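Local coordinates for protein glutaredoxin (Grx-1) (Archaeoglobus fulgidus, PDB 3IC4) that probably serves as a small thiol-disulfide electron carrier of the glutaredoxin family, within the thioredoxin superfamily, at residues 15-20 against 70-75. Numbering follows the deposited sequence.
Sequences LMYGLS and VVVKGD
L15 and V72 exchange two backbone hydrogen bonds, V72 N to L15 O at 2.8 Å and L15 N to V72 O at 3.0 Å, and Y17 with V70 repeats the scheme two residues on in one strand and two back in the other. Each is a hydrogen-bonded antiparallel pair. Between them M16 and V71 form the non-hydrogen-bonded pair, 4.4 Å from CA to CA. Two of the four acceptors gain a second, softer partner: the CA-H of V71 meets L15 O, and that of M16 meets V70 O.

Alternation then sorts the side chains. On the face of L15, Y17, V70 and V72, Y17 turns CG anti to its carbonyl carbon (chi1 -63°), and the ring presents its CE2 edge to V72 CG2 at 4.0 Å, the methyl lying near the ring plane. Helix 49-63 covers this ring through V55, K58, V59 and I62. On the face of M16 and V71, CG of M16, a selenomethionine, touches V71 CG2 at 3.9 Å; its selenium end leads away from V71, and the side chain touches C25, T28 and L32 of helix 23-35.

The pair forms the centre of the mixed four-stranded sheet of the thioredoxin fold, with helices on both faces, and M16 links it to the probable CxxC redox motif.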
ATOM      1  N   LEU A  15      -2.974   3.361   3.495  1.00  2.00           N
ATOM      2  CA  LEU A  15      -2.632   1.959   3.257  1.00  2.00           C
ATOM      3  C   LEU A  15      -1.490   1.866   2.262  1.00  2.00           C
ATOM      4  O   LEU A  15      -1.549   2.472   1.197  1.00  2.00           O
ATOM      5  CB  LEU A  15      -3.856   1.229   2.656  1.00  2.00           C
ATOM      6  CG  LEU A  15      -3.668  -0.257   2.350  1.00  2.00           C
ATOM      7  CD1 LEU A  15      -3.381  -1.068   3.599  1.00  2.17           C
ATOM      8  CD2 LEU A  15      -4.881  -0.849   1.629  1.00  2.55           C
HETATM    9  N   MSE A  16      -0.493   1.063   2.628  1.00  2.00           N
HETATM   10  CA  MSE A  16       0.578   0.686   1.713  1.00  2.00           C
HETATM   11  C   MSE A  16       0.491  -0.770   1.271  1.00  2.00           C
HETATM   12  O   MSE A  16       0.321  -1.686   2.103  1.00  2.00           O
HETATM   13  CB  MSE A  16       1.913   0.917   2.412  1.00  2.00           C
HETATM   14  CG  MSE A  16       3.084   0.659   1.565  1.00  2.78           C
HETATM   15 SE   MSE A  16       4.702   0.762   2.602  1.00  6.06          SE
HETATM   16  CE  MSE A  16       5.665  -0.718   1.818  1.00 11.09           C
ATOM     17  N   TYR A  17       0.680  -0.971  -0.035  1.00  2.00           N
ATOM     18  CA  TYR A  17       0.864  -2.294  -0.621  1.00  2.00           C
ATOM     19  C   TYR A  17       2.330  -2.416  -1.024  1.00  2.00           C
ATOM     20  O   TYR A  17       2.882  -1.529  -1.662  1.00  2.00           O
ATOM     21  CB  TYR A  17       0.041  -2.440  -1.873  1.00  2.00           C
ATOM     22  CG  TYR A  17      -1.430  -2.359  -1.694  1.00  2.00           C
ATOM     23  CD1 TYR A  17      -2.197  -3.509  -1.487  1.00  3.83           C
ATOM     24  CD2 TYR A  17      -2.087  -1.122  -1.782  1.00  4.15           C
ATOM     25  CE1 TYR A  17      -3.590  -3.410  -1.384  1.00  6.97           C
ATOM     26  CE2 TYR A  17      -3.470  -1.042  -1.687  1.00  6.69           C
ATOM     27  CZ  TYR A  17      -4.188  -2.176  -1.479  1.00  5.86           C
ATOM     28  OH  TYR A  17      -5.528  -2.044  -1.402  1.00  9.55           O
ATOM     29  N   GLY A  18       2.966  -3.521  -0.647  1.00  2.00           N
ATOM     30  CA  GLY A  18       4.343  -3.743  -1.071  1.00  2.00           C
ATOM     31  C   GLY A  18       4.822  -5.173  -0.898  1.00  2.00           C
ATOM     32  O   GLY A  18       4.049  -6.047  -0.666  1.00  2.00           O
ATOM     33  N   LEU A  19       6.095  -5.380  -1.144  1.00  2.00           N
ATOM     34  CA  LEU A  19       6.765  -6.619  -0.849  1.00  2.00           C
ATOM     35  C   LEU A  19       7.812  -6.330   0.212  1.00  2.00           C
ATOM     36  O   LEU A  19       8.553  -5.368   0.120  1.00  2.00           O
ATOM     37  CB  LEU A  19       7.466  -7.163  -2.071  1.00  2.00           C
ATOM     38  CG  LEU A  19       6.602  -7.488  -3.306  1.00  3.65           C
ATOM     39  CD1 LEU A  19       7.521  -7.822  -4.422  1.00  4.54           C
ATOM     40  CD2 LEU A  19       5.729  -8.643  -2.972  1.00  9.25           C
ATOM     41  N   SER A  20       7.945  -7.280   1.120  1.00  2.00           N
ATOM     42  CA  SER A  20       8.782  -7.085   2.320  1.00  2.00           C
ATOM     43  C   SER A  20      10.238  -7.068   1.923  1.00  2.36           C
ATOM     44  O   SER A  20      11.104  -6.530   2.673  1.00  4.08           O
ATOM     45  CB  SER A  20       8.447  -8.142   3.377  1.00  2.00           C
ATOM     46  OG  SER A  20       8.977  -9.390   2.997  1.00  2.00           O
ATOM     47  N   VAL A  70       2.672   0.917  -3.530  1.00  2.00           N
ATOM     48  CA  VAL A  70       1.541   1.827  -3.751  1.00  2.00           C
ATOM     49  C   VAL A  70       1.030   2.268  -2.389  1.00  2.00           C
ATOM     50  O   VAL A  70       0.843   1.446  -1.473  1.00  2.00           O
ATOM     51  CB  VAL A  70       0.402   1.192  -4.576  1.00  2.00           C
ATOM     52  CG1 VAL A  70      -0.882   2.120  -4.631  1.00  2.00           C
ATOM     53  CG2 VAL A  70       0.930   0.880  -5.958  1.00  2.00           C
ATOM     54  N   VAL A  71       0.894   3.556  -2.225  1.00  2.00           N
ATOM     55  CA  VAL A  71       0.329   4.122  -0.989  1.00  2.00           C
ATOM     56  C   VAL A  71      -0.953   4.857  -1.389  1.00  2.00           C
ATOM     57  O   VAL A  71      -0.964   5.683  -2.282  1.00  2.00           O
ATOM     58  CB  VAL A  71       1.290   5.056  -0.234  1.00  2.00           C
ATOM     59  CG1 VAL A  71       0.627   5.603   1.053  1.00  2.00           C
ATOM     60  CG2 VAL A  71       2.578   4.302   0.136  1.00  2.00           C
ATOM     61  N   VAL A  72      -2.004   4.517  -0.664  1.00  2.00           N
ATOM     62  CA  VAL A  72      -3.355   4.989  -0.943  1.00  2.00           C
ATOM     63  C   VAL A  72      -3.877   5.774   0.229  1.00  2.00           C
ATOM     64  O   VAL A  72      -3.790   5.320   1.395  1.00  2.00           O
ATOM     65  CB  VAL A  72      -4.353   3.842  -1.227  1.00  2.00           C
ATOM     66  CG1 VAL A  72      -5.735   4.469  -1.656  1.00  2.86           C
ATOM     67  CG2 VAL A  72      -3.757   2.903  -2.289  1.00  6.16           C
ATOM     68  N   LYS A  73      -4.402   6.954  -0.060  1.00  2.00           N
ATOM     69  CA  LYS A  73      -5.158   7.743   0.962  1.00  2.00           C
ATOM     70  C   LYS A  73      -6.396   8.280   0.306  1.00  2.00           C
ATOM     71  O   LYS A  73      -6.291   9.150  -0.579  1.00  2.00           O
ATOM     72  CB  LYS A  73      -4.322   8.910   1.479  1.00  2.00           C
ATOM     73  CG  LYS A  73      -4.978   9.643   2.644  1.00  2.00           C
ATOM     74  CD  LYS A  73      -4.240  10.863   3.116  1.00  6.98           C
ATOM     75  CE  LYS A  73      -5.118  11.655   4.078  1.00 13.54           C
ATOM     76  NZ  LYS A  73      -4.236  12.375   5.035  1.00 18.87           N
ATOM     77  N   GLY A  74      -7.576   7.818   0.740  1.00  2.00           N
ATOM     78  CA  GLY A  74      -8.857   8.237   0.127  1.00  2.75           C
ATOM     79  C   GLY A  74      -8.873   7.779  -1.331  1.00  2.00           C
ATOM     80  O   GLY A  74      -8.552   6.616  -1.597  1.00  4.64           O
ATOM     81  N   ASP A  75      -9.126   8.720  -2.239  1.00  2.00           N
ATOM     82  CA  ASP A  75      -9.139   8.448  -3.673  1.00  2.12           C
ATOM     83  C   ASP A  75      -7.856   8.730  -4.377  1.00  2.00           C
ATOM     84  O   ASP A  75      -7.794   8.558  -5.593  1.00  2.00           O
ATOM     85  CB  ASP A  75     -10.284   9.182  -4.345  1.00  2.79           C
ATOM     86  CG  ASP A  75     -11.630   8.709  -3.838  1.00  7.47           C
ATOM     87  OD1 ASP A  75     -11.749   7.504  -3.416  1.00 11.17           O
ATOM     88  OD2 ASP A  75     -12.549   9.541  -3.882  1.00 10.78           O
TER